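Local coordinates for protein TqaA (Penicillium aethiopicum, PDB 5DLK) that probably cyclises a peptide held on phosphopantetheine, as the terminal condensation-like (CT) domain of a fungal nonribosomal peptide synthetase, here in a mutant form, at residues Trp72-Arg77 / Ser404-Gln409; Leu79-Leu84 / Pro165-Val170; Leu333-Pro338 / His351-Gln356; Gln230-Tyr235 / Thr358-His363. All blocks are in the same frame, centred on the assembly; numbering follows the deposited sequence.

Contact 1. Residues Trp72-Arg77 / Ser404-Gln409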
loop_
_atom_site.group_PDB
_atom_site.type_symbol
_atom_site.label_atom_id
_atom_site.label_comp_id
_atom_site.label_asym_id
_atom_site.label_seq_id
_atom_site.Cartn_x
_atom_site.Cartn_y
_atom_site.Cartn_z
ATOM N N TRP A 72 10.080 16.100 6.318
ATOM C CA TRP A 72 9.439 17.371 6.590
ATOM C C TRP A 72 10.484 18.451 6.833
ATOM O O TRP A 72 11.191 18.397 7.829
ATOM C CB TRP A 72 8.528 17.248 7.798
ATOM C CG TRP A 72 7.413 16.267 7.577
ATOM C CD1 TRP A 72 7.344 14.977 8.026
ATOM C CD2 TRP A 72 6.229 16.498 6.818
ATOM N NE1 TRP A 72 6.168 14.394 7.606
ATOM C CE2 TRP A 72 5.466 15.309 6.861
ATOM C CE3 TRP A 72 5.730 17.599 6.111
ATOM C CZ2 TRP A 72 4.229 15.200 6.236
ATOM C CZ3 TRP A 72 4.501 17.481 5.483
ATOM C CH2 TRP A 72 3.769 16.288 5.547
ATOM N N THR A 73 10.574 19.418 5.928
ATOM C CA THR A 73 11.514 20.525 6.099
ATOM C C THR A 73 10.790 21.644 6.834
ATOM O O THR A 73 9.812 22.196 6.331
ATOM C CB THR A 73 12.057 21.039 4.757
ATOM O OG1 THR A 73 12.654 19.959 4.034
ATOM C CG2 THR A 73 13.114 22.129 4.980
ATOM N N ILE A 74 11.282 21.966 8.027
ATOM C CA ILE A 74 10.616 22.896 8.934
ATOM C C ILE A 74 11.468 24.159 9.086
ATOM O O ILE A 74 12.625 24.071 9.480
ATOM C CB ILE A 74 10.394 22.266 10.314
ATOM C CG1 ILE A 74 9.662 20.917 10.188
ATOM C CG2 ILE A 74 9.606 23.208 11.215
ATOM C CD1 ILE A 74 9.584 20.139 11.488
ATOM N N LYS A 75 10.901 25.319 8.763
ATOM C CA LYS A 75 11.645 26.581 8.840
ATOM C C LYS A 75 10.910 27.621 9.667
ATOM O O LYS A 75 9.710 27.826 9.494
ATOM C CB LYS A 75 11.913 27.138 7.444
ATOM C CG LYS A 75 12.954 26.375 6.668
ATOM C CD LYS A 75 13.063 26.885 5.246
ATOM C CE LYS A 75 14.096 26.088 4.479
ATOM N NZ LYS A 75 14.038 26.366 3.014
ATOM N N GLY A 76 11.636 28.282 10.566
ATOM C CA GLY A 76 11.062 29.350 11.364
ATOM C C GLY A 76 11.652 29.414 12.755
ATOM O O GLY A 76 12.457 28.566 13.137
ATOM N N ARG A 77 11.243 30.415 13.524
ATOM C CA ARG A 77 11.797 30.606 14.860
ATOM C C ARG A 77 10.931 29.958 15.939
ATOM O O ARG A 77 11.332 29.880 17.099
ATOM C CB ARG A 77 11.972 32.102 15.150
ATOM C CG ARG A 77 12.292 32.940 13.917
ATOM C CD ARG A 77 12.282 34.431 14.230
ATOM N NE ARG A 77 11.520 35.187 13.235
ATOM C CZ ARG A 77 12.050 35.764 12.159
ATOM N NH1 ARG A 77 13.355 35.685 11.932
ATOM N NH2 ARG A 77 11.272 36.427 11.310
ATOM N N SER A 404 4.063 30.931 15.158
ATOM C CA SER A 404 3.930 32.217 14.467
ATOM C C SER A 404 4.713 32.229 13.161
ATOM O O SER A 404 4.184 32.587 12.106
ATOM C CB SER A 404 4.394 33.369 15.368
ATOM O OG SER A 404 5.521 32.993 16.144
ATOM N N SER A 405 5.980 31.841 13.231
ATOM C CA SER A 405 6.766 31.656 12.022
ATOM C C SER A 405 7.149 30.188 11.947
ATOM O O SER A 405 8.075 29.743 12.630
ATOM C CB SER A 405 8.008 32.564 12.003
ATOM O OG SER A 405 9.041 32.089 12.854
ATOM N N LEU A 406 6.398 29.435 11.148
ATOM C CA LEU A 406 6.650 28.009 10.957
ATOM C C LEU A 406 6.160 27.538 9.598
ATOM O O LEU A 406 4.957 27.409 9.377
ATOM C CB LEU A 406 5.979 27.187 12.054
ATOM C CG LEU A 406 6.934 26.581 13.076
ATOM C CD1 LEU A 406 6.314 25.384 13.779
ATOM C CD2 LEU A 406 8.238 26.203 12.402
ATOM N N ASP A 407 7.100 27.293 8.693
ATOM C CA ASP A 407 6.793 26.790 7.358
ATOM C C ASP A 407 7.211 25.327 7.288
ATOM O O ASP A 407 8.334 24.980 7.654
ATOM C CB ASP A 407 7.510 27.614 6.285
ATOM C CG ASP A 407 7.248 27.103 4.874
ATOM O OD1 ASP A 407 6.118 27.295 4.368
ATOM O OD2 ASP A 407 8.176 26.525 4.260
ATOM N N VAL A 408 6.306 24.463 6.837
ATOM C CA VAL A 408 6.610 23.038 6.783
ATOM C C VAL A 408 6.374 22.510 5.367
ATOM O O VAL A 408 5.287 22.670 4.819
ATOM C CB VAL A 408 5.758 22.237 7.790
ATOM C CG1 VAL A 408 6.120 20.770 7.726
ATOM C CG2 VAL A 408 5.951 22.773 9.211
ATOM N N GLN A 409 7.400 21.893 4.782
ATOM C CA GLN A 409 7.322 21.387 3.412
ATOM C C GLN A 409 7.551 19.878 3.350
ATOM O O GLN A 409 8.444 19.346 4.014
ATOM C CB GLN A 409 8.338 22.109 2.523
ATOM C CG GLN A 409 7.932 23.536 2.151
ATOM C CD GLN A 409 6.773 23.569 1.165
ATOM O OE1 GLN A 409 5.669 24.005 1.499
ATOM N NE2 GLN A 409 7.023 23.109 -0.060
HETATM O O HOH W 1 10.909 18.341 2.714
HETATM O O HOH W 2 10.162 24.551 4.917
#
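Thr-73 and Gln-409 form one antiparallel hydrogen-bonded pair and Lys-75 and Asp-407 the next, the two strand segments running at 164° with their axes 4.6 Å apart at closest approach. In the Lys-75/Asp-407 pair, Lys-75 N to Asp-407 O and Asp-407 N to Lys-75 O both measure 2.8 Å. Between the two, Ile-74 faces Val-408 as a non-hydrogen-bonded pair. On their face of the sheet Ile-74 CG2 meets Leu-406 CD2 at 3.5 Å, and Val-408 CG1 lies 3.6 Å from Trp-72 CE3, approaching the indole obliquely. Strand 407-415 is thereby added as the outermost strand beside 67-75 in the five-stranded mixed sheet of the condensation-type fold, while strand 169-177 pairs with the other edge of 67-75. On the other face, one water donates to Gln-409 O and also pairs with Thr-73 OG1. Beyond the last bridge, Ser-405 OG, placed between its own N and carbonyl carbon (chi1 76°), accepts from Arg-77 N at 2.8 Å with a nearly straight N-H...O angle of 168°.

Contact 2. Residues Leu79-Leu84 / Pro165-Val170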
loop_
_atom_site.group_PDB
_atom_site.type_symbol
_atom_site.label_atom_id
_atom_site.label_comp_id
_atom_site.label_asym_id
_atom_site.label_seq_id
_atom_site.Cartn_x
_atom_site.Cartn_y
_atom_site.Cartn_z
ATOM N N LEU A 79 9.887 26.804 16.184
ATOM C CA LEU A 79 10.016 25.361 16.360
ATOM C C LEU A 79 10.476 24.993 17.762
ATOM O O LEU A 79 11.435 25.555 18.281
ATOM C CB LEU A 79 10.984 24.772 15.329
ATOM C CG LEU A 79 11.108 23.245 15.394
ATOM C CD1 LEU A 79 9.740 22.577 15.170
ATOM C CD2 LEU A 79 12.140 22.721 14.398
ATOM N N ASN A 80 9.782 24.041 18.372
ATOM C CA ASN A 80 10.164 23.536 19.677
ATOM C C ASN A 80 10.767 22.140 19.537
ATOM O O ASN A 80 10.039 21.156 19.400
ATOM C CB ASN A 80 8.950 23.528 20.606
ATOM C CG ASN A 80 9.300 23.172 22.034
ATOM O OD1 ASN A 80 10.246 22.429 22.300
ATOM N ND2 ASN A 80 8.521 23.699 22.972
ATOM N N MET A 81 12.095 22.062 19.572
ATOM C CA MET A 81 12.798 20.805 19.316
ATOM C C MET A 81 12.460 19.702 20.318
ATOM O O MET A 81 12.317 18.535 19.929
ATOM C CB MET A 81 14.307 21.042 19.285
ATOM C CG MET A 81 14.760 21.898 18.116
ATOM S SD MET A 81 14.774 21.028 16.528
ATOM C CE MET A 81 16.216 19.982 16.730
ATOM N N ASP A 82 12.315 20.051 21.596
ATOM C CA ASP A 82 11.948 19.047 22.594
ATOM C C ASP A 82 10.545 18.491 22.346
ATOM O O ASP A 82 10.309 17.296 22.509
ATOM C CB ASP A 82 12.026 19.618 24.011
ATOM C CG ASP A 82 13.430 19.570 24.578
ATOM O OD1 ASP A 82 14.300 18.925 23.949
ATOM O OD2 ASP A 82 13.664 20.169 25.653
ATOM N N ARG A 83 9.620 19.359 21.957
ATOM C CA ARG A 83 8.254 18.933 21.695
ATOM C C ARG A 83 8.203 18.052 20.447
ATOM O O ARG A 83 7.454 17.083 20.391
ATOM C CB ARG A 83 7.331 20.141 21.530
ATOM C CG ARG A 83 5.855 19.781 21.459
ATOM C CD ARG A 83 5.071 20.501 22.531
ATOM N NE ARG A 83 5.232 21.945 22.415
ATOM C CZ ARG A 83 4.790 22.819 23.312
ATOM N NH1 ARG A 83 4.163 22.391 24.398
ATOM N NH2 ARG A 83 4.983 24.121 23.127
ATOM N N LEU A 84 9.002 18.407 19.448
ATOM C CA LEU A 84 9.148 17.587 18.258
ATOM C C LEU A 84 9.599 16.174 18.641
ATOM O O LEU A 84 8.999 15.185 18.210
ATOM C CB LEU A 84 10.141 18.232 17.292
ATOM C CG LEU A 84 9.932 18.029 15.798
ATOM C CD1 LEU A 84 8.530 18.484 15.361
ATOM C CD2 LEU A 84 11.013 18.781 15.046
ATOM N N PRO A 165 22.657 24.935 12.576
ATOM C CA PRO A 165 23.098 25.560 13.832
ATOM C C PRO A 165 22.063 26.399 14.607
ATOM O O PRO A 165 22.038 26.313 15.837
ATOM C CB PRO A 165 24.258 26.435 13.365
ATOM C CG PRO A 165 24.907 25.594 12.331
ATOM C CD PRO A 165 23.761 24.875 11.604
ATOM N N GLY A 166 21.228 27.183 13.944
ATOM C CA GLY A 166 20.216 27.923 14.692
ATOM C C GLY A 166 18.935 27.173 15.077
ATOM O O GLY A 166 18.070 27.728 15.760
ATOM N N ASN A 167 18.808 25.914 14.652
ATOM C CA ASN A 167 17.558 25.150 14.799
ATOM C C ASN A 167 16.344 25.870 14.208
ATOM O O ASN A 167 15.213 25.656 14.650
ATOM C CB ASN A 167 17.276 24.812 16.271
ATOM C CG ASN A 167 18.197 23.738 16.811
ATOM O OD1 ASN A 167 18.776 22.965 16.051
ATOM N ND2 ASN A 167 18.342 23.688 18.129
ATOM N N GLU A 168 16.573 26.711 13.202
ATOM C CA GLU A 168 15.476 27.392 12.518
ATOM C C GLU A 168 15.327 26.877 11.081
ATOM O O GLU A 168 14.518 27.380 10.298
ATOM C CB GLU A 168 15.696 28.904 12.542
ATOM C CG GLU A 168 15.887 29.433 13.963
ATOM C CD GLU A 168 15.952 30.953 14.049
ATOM O OE1 GLU A 168 16.364 31.597 13.058
ATOM O OE2 GLU A 168 15.588 31.497 15.120
ATOM N N HIS A 169 16.139 25.878 10.753
ATOM C CA HIS A 169 16.028 25.110 9.513
ATOM C C HIS A 169 16.357 23.669 9.878
ATOM O O HIS A 169 17.499 23.341 10.209
ATOM C CB HIS A 169 16.962 25.640 8.427
ATOM C CG HIS A 169 16.911 24.864 7.143
ATOM N ND1 HIS A 169 17.620 25.242 6.023
ATOM C CD2 HIS A 169 16.247 23.733 6.805
ATOM C CE1 HIS A 169 17.395 24.376 5.050
ATOM N NE2 HIS A 169 16.568 23.449 5.499
ATOM N N VAL A 170 15.340 22.816 9.831
ATOM C CA VAL A 170 15.433 21.475 10.380
ATOM C C VAL A 170 14.697 20.505 9.436
ATOM O O VAL A 170 13.699 20.885 8.846
ATOM C CB VAL A 170 14.822 21.450 11.799
ATOM C CG1 VAL A 170 14.310 20.096 12.169
ATOM C CG2 VAL A 170 15.822 21.974 12.839
#
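Met-81 reaches from the first turn of helix 81-94 to Asn-167 and Val-170, and its CB points toward their segment. CG, set anti to the carbonyl carbon (chi1 -66°), lies beside the carboxamide of Asn-167, 4.0 Å from Asn-167 ND2; the two side chains cross at about a right angle. The bend at chi2 brings SD to 3.9 Å from Val-170 CG2, tip to tip, and the bend at chi3 turns CE to 4.0 Å from Asn-167 OD1. Leu-79 supplies the second apolar contact: its CD2 rests 3.9 Å from Val-170 CB, crossing that side chain roughly at right angles. Asn-80 occupies the N-cap, and its OD1 accepts from Arg-83 N at 3.2 Å, the donor standing well above the carboxamide plane. Leu-161 and Ser-163 of strand 158-163 also touch Met-81 and Val-170. Leu-79 and Met-81, at the entry to the N-capped helix, thus pack on Val-170 at the start of strand 169-177 and on Asn-167 just before it, a helix-on-sheet layer in the alpha/beta architecture of condensation domains.

Contact 3. Residues Leu333-Pro338 / His351-Gln356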
loop_
_atom_site.group_PDB
_atom_site.type_symbol
_atom_site.label_atom_id
_atom_site.label_comp_id
_atom_site.label_asym_id
_atom_site.label_seq_id
_atom_site.Cartn_x
_atom_site.Cartn_y
_atom_site.Cartn_z
ATOM N N LEU A 333 -9.871 -9.448 -10.308
ATOM C CA LEU A 333 -10.958 -8.738 -10.940
ATOM C C LEU A 333 -11.247 -9.487 -12.222
ATOM O O LEU A 333 -10.349 -9.680 -13.042
ATOM C CB LEU A 333 -10.566 -7.277 -11.237
ATOM C CG LEU A 333 -11.669 -6.476 -11.935
ATOM C CD1 LEU A 333 -12.916 -6.402 -11.040
ATOM C CD2 LEU A 333 -11.132 -5.078 -12.270
ATOM N N ARG A 334 -12.491 -9.925 -12.382
ATOM C CA ARG A 334 -12.900 -10.652 -13.575
ATOM C C ARG A 334 -13.800 -9.792 -14.441
ATOM O O ARG A 334 -14.774 -9.210 -13.940
ATOM C CB ARG A 334 -13.647 -11.936 -13.176
ATOM C CG ARG A 334 -14.081 -12.771 -14.378
ATOM C CD ARG A 334 -14.842 -14.008 -13.903
ATOM N NE ARG A 334 -15.112 -14.917 -15.015
ATOM C CZ ARG A 334 -15.734 -16.079 -14.867
ATOM N NH1 ARG A 334 -16.136 -16.456 -13.660
ATOM N NH2 ARG A 334 -15.945 -16.861 -15.923
ATOM N N VAL A 335 -13.497 -9.728 -15.727
ATOM C CA VAL A 335 -14.322 -8.980 -16.670
ATOM C C VAL A 335 -14.714 -9.914 -17.801
ATOM O O VAL A 335 -13.855 -10.479 -18.488
ATOM C CB VAL A 335 -13.586 -7.729 -17.205
ATOM C CG1 VAL A 335 -14.443 -6.981 -18.236
ATOM C CG2 VAL A 335 -13.197 -6.830 -16.042
ATOM N N THR A 336 -16.019 -10.060 -18.001
ATOM C CA THR A 336 -16.524 -11.021 -18.971
ATOM C C THR A 336 -17.326 -10.280 -20.026
ATOM O O THR A 336 -18.352 -9.660 -19.710
ATOM C CB THR A 336 -17.411 -12.078 -18.330
ATOM O OG1 THR A 336 -18.673 -11.486 -18.009
ATOM C CG2 THR A 336 -16.776 -12.622 -17.066
ATOM N N PHE A 337 -16.866 -10.384 -21.262
ATOM C CA PHE A 337 -17.490 -9.724 -22.411
ATOM C C PHE A 337 -18.504 -10.643 -23.063
ATOM O O PHE A 337 -18.259 -11.837 -23.169
ATOM C CB PHE A 337 -16.437 -9.355 -23.450
ATOM C CG PHE A 337 -15.369 -8.429 -22.945
ATOM C CD1 PHE A 337 -14.302 -8.912 -22.187
ATOM C CD2 PHE A 337 -15.404 -7.078 -23.286
ATOM C CE1 PHE A 337 -13.300 -8.056 -21.745
ATOM C CE2 PHE A 337 -14.412 -6.216 -22.846
ATOM C CZ PHE A 337 -13.351 -6.709 -22.074
ATOM N N PRO A 338 -19.623 -10.088 -23.544
ATOM C CA PRO A 338 -20.592 -10.940 -24.248
ATOM C C PRO A 338 -20.140 -11.258 -25.678
ATOM O O PRO A 338 -19.158 -10.706 -26.162
ATOM C CB PRO A 338 -21.867 -10.078 -24.257
ATOM C CG PRO A 338 -21.372 -8.693 -24.324
ATOM C CD PRO A 338 -20.085 -8.698 -23.437
ATOM N N HIS A 351 -20.161 -0.210 -16.905
ATOM C CA HIS A 351 -21.092 -0.631 -15.851
ATOM C C HIS A 351 -20.748 -2.014 -15.321
ATOM O O HIS A 351 -20.772 -2.240 -14.106
ATOM C CB HIS A 351 -22.550 -0.598 -16.349
ATOM C CG HIS A 351 -23.141 0.776 -16.318
ATOM N ND1 HIS A 351 -23.152 1.551 -15.178
ATOM C CD2 HIS A 351 -23.711 1.527 -17.290
ATOM C CE1 HIS A 351 -23.712 2.718 -15.447
ATOM N NE2 HIS A 351 -24.059 2.729 -16.721
ATOM N N HIS A 352 -20.426 -2.928 -16.232
ATOM C CA HIS A 352 -20.053 -4.284 -15.844
ATOM C C HIS A 352 -18.778 -4.276 -15.007
ATOM O O HIS A 352 -18.703 -4.939 -13.968
ATOM C CB HIS A 352 -19.880 -5.178 -17.079
ATOM C CG HIS A 352 -19.313 -6.537 -16.776
ATOM N ND1 HIS A 352 -20.000 -7.490 -16.049
ATOM C CD2 HIS A 352 -18.128 -7.101 -17.111
ATOM C CE1 HIS A 352 -19.250 -8.577 -15.936
ATOM N NE2 HIS A 352 -18.117 -8.374 -16.590
ATOM N N THR A 353 -17.771 -3.537 -15.462
ATOM C CA THR A 353 -16.489 -3.507 -14.757
ATOM C C THR A 353 -16.697 -2.980 -13.341
ATOM O O THR A 353 -16.102 -3.479 -12.374
ATOM C CB THR A 353 -15.454 -2.651 -15.522
ATOM O OG1 THR A 353 -15.240 -3.244 -16.809
ATOM C CG2 THR A 353 -14.121 -2.604 -14.789
ATOM N N GLN A 354 -17.575 -1.991 -13.209
ATOM C CA GLN A 354 -17.769 -1.407 -11.898
ATOM C C GLN A 354 -18.457 -2.402 -10.969
ATOM O O GLN A 354 -18.047 -2.577 -9.833
ATOM C CB GLN A 354 -18.561 -0.101 -11.977
ATOM C CG GLN A 354 -18.593 0.663 -10.637
ATOM C CD GLN A 354 -18.739 2.158 -10.858
ATOM O OE1 GLN A 354 -17.873 2.792 -11.467
ATOM N NE2 GLN A 354 -19.853 2.724 -10.394
ATOM N N THR A 355 -19.483 -3.091 -11.458
ATOM C CA THR A 355 -20.119 -4.060 -10.576
ATOM C C THR A 355 -19.217 -5.276 -10.317
ATOM O O THR A 355 -19.332 -5.904 -9.274
ATOM C CB THR A 355 -21.505 -4.480 -11.119
ATOM O OG1 THR A 355 -21.384 -4.959 -12.442
ATOM C CG2 THR A 355 -22.425 -3.274 -11.163
ATOM N N GLN A 356 -18.284 -5.594 -11.214
ATOM C CA GLN A 356 -17.353 -6.690 -10.933
ATOM C C GLN A 356 -16.416 -6.357 -9.777
ATOM O O GLN A 356 -15.810 -7.252 -9.188
ATOM C CB GLN A 356 -16.554 -7.066 -12.186
ATOM C CG GLN A 356 -17.426 -7.782 -13.236
ATOM C CD GLN A 356 -17.976 -9.112 -12.700
ATOM O OE1 GLN A 356 -19.110 -9.181 -12.217
ATOM N NE2 GLN A 356 -17.175 -10.168 -12.797
#
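His-352 and Gln-356 each use a side-chain nitrogen to bond the backbone of strand 333-336. Thr-336 N donates to His-352 NE2 at 3.0 Å with an N-H...N angle of 174°, its nitrogen tilted from the imidazole plane. Gln-356 NE2 donates to Arg-334 O at 2.8 Å; the acceptor lies in the plane of the glutamine amide, but the donor stands above the plane of the carbonyl it approaches. With CG anti to the carbonyl carbon (chi1 -71°), Gln-356 CG sits 3.1 Å from Arg-334 O and over one face of the His-352 ring, and the bend at chi2 (-63°) then brings NE2 to that oxygen. The remaining touches are van der Waals contacts: Val-335 CG1 lies 3.9 Å from His-352 CD2, while Leu-333 CD1 comes to 3.5 Å from Gln-356 O. The helix runs roughly antiparallel to this outermost strand of the six-stranded sheet. Arg-334 sends its guanidinium elsewhere, to Asp-303 and to the carbonyls of Asp-237 and Tyr-235, whereas Gln-356 OE1 is taken by Arg-359. Accepting from a backbone N-H requires an unprotonated NE2, so His-352 is probably neutral with its proton on ND1, and the glutamine amide is fixed in rotation by bonds at both ends.

Contact 4. Residues Gln230-Tyr235 / Thr358-His363; sequences QFWRHY and TRALSH
Phe-231 turns its CG anti to the backbone N (chi1 165°), while His-363 sets its CG anti to the carbonyl carbon (chi1 -50°), and the two rings meet as an offset stack with planes 18° apart and centroids separated by 4.4 Å. His-363 CD2 sits over one face of the phenyl ring, 3.2 Å from Phe-231 CG. Phe-231 CB in turn lies over the imidazole, 3.7 Å from its centroid, a CH-pi contact, and Ala-360 CB packs 3.6 Å from Phe-231 CE1. Trp-232 NE1 donates to His-363 O at 2.9 Å, the acceptor lying near the indole plane at its edge. These contacts join the end of helix 227-235 to the type I turn 358-361 and following residues, in the connection between helices 346-358 and 368-375 of the condensation-type domain; Tyr-357, a residue that contacts phosphopantetheine when the cofactor is bound, immediately precedes the turn. Arg-359 is bent at chi3, and Tyr-235 CD1 lies against one face of its guanidinium, 3.5 Å from Arg-359 NH1, with the two planes well inclined. Besides its bond to Gln-356, this NH1 donates to a water that in turn donates to Tyr-235 O. His-363 ND1 is held by Thr-228.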
loop_
_atom_site.group_PDB
_atom_site.type_symbol
_atom_site.label_atom_id
_atom_site.label_comp_id
_atom_site.label_asym_id
_atom_site.label_seq_id
_atom_site.Cartn_x
_atom_site.Cartn_y
_atom_site.Cartn_z
ATOM N N GLN A 230 -17.722 -18.723 -0.450
ATOM C CA GLN A 230 -18.799 -19.102 -1.364
ATOM C C GLN A 230 -18.896 -18.072 -2.479
ATOM O O GLN A 230 -19.064 -18.428 -3.658
ATOM C CB GLN A 230 -20.128 -19.214 -0.625
ATOM C CG GLN A 230 -20.190 -20.468 0.252
ATOM C CD GLN A 230 -21.400 -20.473 1.185
ATOM O OE1 GLN A 230 -22.190 -19.522 1.209
ATOM N NE2 GLN A 230 -21.549 -21.551 1.956
ATOM N N PHE A 231 -18.791 -16.801 -2.102
ATOM C CA PHE A 231 -18.818 -15.725 -3.090
ATOM C C PHE A 231 -17.687 -15.877 -4.096
ATOM O O PHE A 231 -17.923 -15.814 -5.296
ATOM C CB PHE A 231 -18.714 -14.336 -2.450
ATOM C CG PHE A 231 -18.387 -13.256 -3.453
ATOM C CD1 PHE A 231 -17.065 -12.809 -3.600
ATOM C CD2 PHE A 231 -19.374 -12.734 -4.282
ATOM C CE1 PHE A 231 -16.739 -11.842 -4.549
ATOM C CE2 PHE A 231 -19.066 -11.751 -5.241
ATOM C CZ PHE A 231 -17.729 -11.305 -5.363
ATOM N N TRP A 232 -16.454 -16.042 -3.617
ATOM C CA TRP A 232 -15.334 -16.080 -4.567
ATOM C C TRP A 232 -15.437 -17.297 -5.484
ATOM O O TRP A 232 -15.093 -17.206 -6.645
ATOM C CB TRP A 232 -13.990 -16.054 -3.838
ATOM C CG TRP A 232 -13.633 -14.666 -3.333
ATOM C CD1 TRP A 232 -13.621 -14.223 -2.025
ATOM C CD2 TRP A 232 -13.271 -13.533 -4.143
ATOM N NE1 TRP A 232 -13.255 -12.889 -1.982
ATOM C CE2 TRP A 232 -13.038 -12.444 -3.264
ATOM C CE3 TRP A 232 -13.107 -13.342 -5.520
ATOM C CZ2 TRP A 232 -12.665 -11.182 -3.721
ATOM C CZ3 TRP A 232 -12.729 -12.082 -5.976
ATOM C CH2 TRP A 232 -12.510 -11.023 -5.076
ATOM N N ARG A 233 -15.911 -18.437 -4.965
ATOM C CA ARG A 233 -16.108 -19.602 -5.826
ATOM C C ARG A 233 -17.096 -19.301 -6.952
ATOM O O ARG A 233 -16.873 -19.680 -8.097
ATOM C CB ARG A 233 -16.603 -20.812 -5.010
ATOM C CG ARG A 233 -16.976 -22.002 -5.879
ATOM C CD ARG A 233 -16.928 -23.310 -5.098
ATOM N NE ARG A 233 -15.603 -23.914 -5.231
ATOM C CZ ARG A 233 -14.780 -24.115 -4.217
ATOM N NH1 ARG A 233 -15.163 -23.768 -2.997
ATOM N NH2 ARG A 233 -13.581 -24.657 -4.417
ATOM N N HIS A 234 -18.173 -18.608 -6.616
ATOM C CA HIS A 234 -19.207 -18.263 -7.598
ATOM C C HIS A 234 -18.650 -17.245 -8.615
ATOM O O HIS A 234 -18.824 -17.371 -9.825
ATOM C CB HIS A 234 -20.421 -17.694 -6.873
ATOM C CG HIS A 234 -21.598 -17.429 -7.755
ATOM N ND1 HIS A 234 -22.438 -18.429 -8.194
ATOM C CD2 HIS A 234 -22.097 -16.272 -8.253
ATOM C CE1 HIS A 234 -23.397 -17.901 -8.937
ATOM N NE2 HIS A 234 -23.209 -16.595 -8.993
ATOM N N TYR A 235 -17.962 -16.244 -8.081
ATOM C CA TYR A 235 -17.422 -15.152 -8.889
ATOM C C TYR A 235 -16.407 -15.648 -9.907
ATOM O O TYR A 235 -16.354 -15.147 -11.046
ATOM C CB TYR A 235 -16.777 -14.121 -7.942
ATOM C CG TYR A 235 -16.199 -12.884 -8.578
ATOM C CD1 TYR A 235 -16.978 -11.744 -8.758
ATOM C CD2 TYR A 235 -14.854 -12.839 -8.950
ATOM C CE1 TYR A 235 -16.430 -10.583 -9.294
ATOM C CE2 TYR A 235 -14.304 -11.687 -9.509
ATOM C CZ TYR A 235 -15.100 -10.571 -9.682
ATOM O OH TYR A 235 -14.567 -9.425 -10.244
ATOM N N THR A 358 -17.802 -3.935 -7.256
ATOM C CA THR A 358 -18.686 -3.652 -6.116
ATOM C C THR A 358 -19.314 -4.920 -5.564
ATOM O O THR A 358 -19.619 -4.982 -4.358
ATOM C CB THR A 358 -19.786 -2.621 -6.473
ATOM O OG1 THR A 358 -20.630 -3.114 -7.510
ATOM C CG2 THR A 358 -19.159 -1.301 -6.914
ATOM N N ARG A 359 -19.468 -5.939 -6.411
ATOM C CA ARG A 359 -19.961 -7.257 -5.940
ATOM C C ARG A 359 -19.090 -7.827 -4.805
ATOM O O ARG A 359 -19.562 -8.577 -3.928
ATOM C CB ARG A 359 -19.975 -8.269 -7.093
ATOM C CG ARG A 359 -21.101 -8.139 -8.102
ATOM C CD ARG A 359 -20.875 -9.116 -9.271
ATOM N NE ARG A 359 -20.986 -10.510 -8.816
ATOM C CZ ARG A 359 -20.540 -11.579 -9.478
ATOM N NH1 ARG A 359 -19.932 -11.449 -10.654
ATOM N NH2 ARG A 359 -20.716 -12.803 -8.948
ATOM N N ALA A 360 -17.804 -7.497 -4.844
ATOM C CA ALA A 360 -16.852 -8.139 -3.951
ATOM C C ALA A 360 -16.552 -7.342 -2.670
ATOM O O ALA A 360 -15.736 -7.770 -1.870
ATOM C CB ALA A 360 -15.542 -8.414 -4.700
ATOM N N LEU A 361 -17.194 -6.192 -2.491
ATOM C CA LEU A 361 -16.827 -5.290 -1.395
ATOM C C LEU A 361 -16.827 -5.951 -0.020
ATOM O O LEU A 361 -15.883 -5.764 0.748
ATOM C CB LEU A 361 -17.755 -4.082 -1.370
ATOM C CG LEU A 361 -17.410 -3.014 -2.403
ATOM C CD1 LEU A 361 -18.559 -2.022 -2.538
ATOM C CD2 LEU A 361 -16.099 -2.316 -2.023
ATOM N N SER A 362 -17.866 -6.732 0.286
ATOM C CA SER A 362 -17.937 -7.372 1.601
ATOM C C SER A 362 -17.047 -8.616 1.690
ATOM O O SER A 362 -16.959 -9.251 2.751
ATOM C CB SER A 362 -19.395 -7.722 1.959
ATOM O OG SER A 362 -19.966 -8.646 1.055
ATOM N N HIS A 363 -16.346 -8.932 0.604
ATOM C CA HIS A 363 -15.558 -10.163 0.535
ATOM C C HIS A 363 -14.088 -9.923 0.201
ATOM O O HIS A 363 -13.305 -10.867 0.092
ATOM C CB HIS A 363 -16.171 -11.099 -0.513
ATOM C CG HIS A 363 -17.649 -11.296 -0.340
ATOM N ND1 HIS A 363 -18.192 -11.892 0.776
ATOM C CD2 HIS A 363 -18.691 -10.986 -1.150
ATOM C CE1 HIS A 363 -19.509 -11.933 0.653
ATOM N NE2 HIS A 363 -19.839 -11.392 -0.510
HETATM O O HOH W 3 -17.875 -12.958 -12.205
#

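Contacts 1 and 2 lie on one side of the molecule's centre and contacts 3 and 4 on the opposite side; the centres of contacts 1 and 3 are about 48 Å apart. Contacts 1 and 2, about 9 Å apart between centres, share the five-stranded sheet, where strand 67-75 is hydrogen-bonded to 169-177. Contacts 3 and 4, about 13 Å apart between centres, touch through Tyr-235, which bonds to Gln-356 and Arg-334. Along the sequence, contact 2 closes before contact 4 opens, contact 3 falls within the span of contact 4, and contact 1 encloses all three. The pairs thus belong to the two lobes of the condensation fold, contacts 3 and 4 beside the phosphopantetheine site, contacts 1 and 2 away from it.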